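Local coordinates for protein taurocyamine kinase (Schistosoma mansoni, PDB 4WOD) that reversibly transfers a phosphate group between ATP and taurocyamine, using magnesium, as a duplicated member of the ATP:guanido phosphotransferase family, at residues Leu236-Val239 with Tyr240-Ala244. The protein carries 4 engineered substitutions. Residues are numbered along the deposited sequence; the frame is centred on the assembly and turned at random.
Engineered in segment 236-239: T237 (natural residue Ile).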
ATOM      1  N   LEU A 236      18.605   4.630  21.879  1.00 14.98           N
ATOM      2  CA  LEU A 236      17.592   5.692  21.758  1.00 14.54           C
ATOM      3  C   LEU A 236      17.517   6.563  23.013  1.00 22.40           C
ATOM      4  O   LEU A 236      17.331   7.775  22.928  1.00 19.97           O
ATOM      5  CB  LEU A 236      16.209   5.096  21.462  1.00 17.23           C
ATOM      6  CG  LEU A 236      15.026   6.078  21.421  1.00 15.85           C
ATOM      7  CD1 LEU A 236      15.169   7.000  20.235  1.00 18.20           C
ATOM      8  CD2 LEU A 236      13.682   5.364  21.364  1.00 16.83           C
ATOM      9  N   THR A 237      17.671   5.944  24.178  1.00 21.83           N
ATOM     10  CA  THR A 237      17.586   6.671  25.444  1.00 20.65           C
ATOM     11  C   THR A 237      18.562   7.852  25.549  1.00 20.00           C
ATOM     12  O   THR A 237      18.150   8.979  25.848  1.00 21.66           O
ATOM     13  CB  THR A 237      17.836   5.715  26.631  1.00 21.99           C
ATOM     14  OG1 THR A 237      16.752   4.775  26.707  1.00 24.36           O
ATOM     15  CG2 THR A 237      17.931   6.511  27.930  1.00 20.24           C
ATOM     16  N   ALA A 238      19.841   7.584  25.296  1.00 17.83           N
ATOM     17  CA  ALA A 238      20.897   8.603  25.337  1.00 20.00           C
ATOM     18  C   ALA A 238      20.702   9.667  24.242  1.00 20.74           C
ATOM     19  O   ALA A 238      20.806  10.863  24.501  1.00 19.88           O
ATOM     20  CB  ALA A 238      22.261   7.942  25.194  1.00 17.05           C
ATOM     21  N   VAL A 239      20.406   9.219  23.024  1.00 20.10           N
ATOM     22  CA  VAL A 239      20.202  10.135  21.895  1.00 17.50           C
ATOM     23  C   VAL A 239      19.096  11.136  22.220  1.00 18.83           C
ATOM     24  O   VAL A 239      19.248  12.347  22.017  1.00 16.00           O
ATOM     25  CB  VAL A 239      19.838   9.373  20.602  1.00 16.71           C
ATOM     26  CG1 VAL A 239      19.512  10.341  19.457  1.00 15.95           C
ATOM     27  CG2 VAL A 239      20.957   8.444  20.215  1.00 19.34           C
ATOM     28  N   TYR A 240      17.991  10.613  22.740  1.00 17.85           N
ATOM     29  CA  TYR A 240      16.805  11.417  23.029  1.00 19.92           C
ATOM     30  C   TYR A 240      17.033  12.356  24.200  1.00 21.56           C
ATOM     31  O   TYR A 240      16.661  13.519  24.134  1.00 16.62           O
ATOM     32  CB  TYR A 240      15.611  10.513  23.306  1.00 13.26           C
ATOM     33  CG  TYR A 240      14.335  11.211  23.737  1.00 16.54           C
ATOM     34  CD1 TYR A 240      13.500  11.821  22.811  1.00 15.07           C
ATOM     35  CD2 TYR A 240      13.949  11.216  25.068  1.00 16.58           C
ATOM     36  CE1 TYR A 240      12.316  12.430  23.197  1.00 14.37           C
ATOM     37  CE2 TYR A 240      12.780  11.833  25.476  1.00 16.93           C
ATOM     38  CZ  TYR A 240      11.965  12.443  24.537  1.00 18.65           C
ATOM     39  OH  TYR A 240      10.797  13.043  24.948  1.00 17.02           O
ATOM     40  N   LYS A 241      17.636  11.841  25.269  1.00 17.03           N
ATOM     41  CA  LYS A 241      17.986  12.674  26.413  1.00 19.64           C
ATOM     42  C   LYS A 241      18.929  13.792  26.012  1.00 19.16           C
ATOM     43  O   LYS A 241      18.757  14.928  26.450  1.00 20.81           O
ATOM     44  CB  LYS A 241      18.629  11.842  27.524  1.00 22.28           C
ATOM     45  CG  LYS A 241      17.631  11.157  28.428  1.00 26.67           C
ATOM     46  CD  LYS A 241      18.325  10.374  29.548  1.00 28.05           C
ATOM     47  CE  LYS A 241      17.337   9.397  30.195  1.00 36.58           C
ATOM     48  NZ  LYS A 241      17.807   8.805  31.499  1.00 37.17           N
ATOM     49  N   ARG A 242      19.929  13.469  25.196  1.00 18.81           N
ATOM     50  CA  ARG A 242      20.910  14.461  24.756  1.00 20.39           C
ATOM     51  C   ARG A 242      20.215  15.579  23.986  1.00 20.09           C
ATOM     52  O   ARG A 242      20.488  16.758  24.199  1.00 18.24           O
ATOM     53  CB  ARG A 242      21.992  13.822  23.884  1.00 19.02           C
ATOM     54  CG  ARG A 242      23.088  14.764  23.438  1.00 18.01           C
ATOM     55  CD  ARG A 242      24.019  14.038  22.481  1.00 23.02           C
ATOM     56  NE  ARG A 242      24.224  12.702  23.000  1.00 32.15           N
ATOM     57  CZ  ARG A 242      24.177  11.586  22.287  1.00 24.02           C
ATOM     58  NH1 ARG A 242      23.978  11.617  20.984  1.00 20.34           N
ATOM     59  NH2 ARG A 242      24.354  10.428  22.900  1.00 22.89           N
ATOM     60  N   LEU A 243      19.298  15.190  23.104  1.00 18.49           N
ATOM     61  CA  LEU A 243      18.505  16.160  22.363  1.00 20.38           C
ATOM     62  C   LEU A 243      17.632  17.010  23.271  1.00 19.07           C
ATOM     63  O   LEU A 243      17.605  18.232  23.133  1.00 20.29           O
ATOM     64  CB  LEU A 243      17.618  15.473  21.339  1.00 18.02           C
ATOM     65  CG  LEU A 243      16.784  16.455  20.507  1.00 18.19           C
ATOM     66  CD1 LEU A 243      17.672  17.329  19.640  1.00 15.39           C
ATOM     67  CD2 LEU A 243      15.786  15.690  19.634  1.00 14.18           C
ATOM     68  N   ALA A 244      16.907  16.360  24.183  1.00 20.16           N
ATOM     69  CA  ALA A 244      15.951  17.050  25.041  1.00 21.44           C
ATOM     70  C   ALA A 244      16.666  18.075  25.915  1.00 21.60           C
ATOM     71  O   ALA A 244      16.203  19.210  26.057  1.00 18.89           O
ATOM     72  CB  ALA A 244      15.195  16.066  25.906  1.00 18.83           C
TER
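R242 folds back over the preceding turn, against A238 and V239. All three residues lie in the first turns of helix 236-251, which packs on the antiparallel sheet of the catalytic domain in the first repeat. The R242 side chain starts at CB, 3.2 Å from A238 O. CG stands anti to the backbone N, and the chain runs extended until it bends at chi3 (-41°). The bend turns the guanidinium back along the helix. R242 NE and CZ pass near A238 O, CZ at 4.1 Å. One face then lies over the backbone, with A238 O 3.7 Å above the plane and toward the rim. V239 CA sits over the same face. At the tip, R242 NH2 comes within 4.0 Å of A238 CB and hydrogen-bonds Q231 OE1, while R242 NH1 hydrogen-bonds N214 O. These two hydrogen bonds probably fix the rotation of the buried group.

The same A238 O accepts the backbone N-H of R242 at 2.8 Å. Further i to i+4 hydrogen bonds join Y240 N to L236 O, K241 N to T237 O and L243 N to V239 O.

L236, V239 and L243 touch strand 117-126, where L243 meets V122, a predicted ATP-site residue, and L236 and Y240 also pack on helix 331-355.

On another side of the helix, T237, an engineered residue, lies alongside K241, both pointing the same way. T237 OG1 takes part in a hydrogen bond with F107 N. K241 keeps its chain extended past CG, which itself passes 3.4 Å from T237 O. Further out, K241 CE rests on the T237 methyl, CG2, at 3.7 Å.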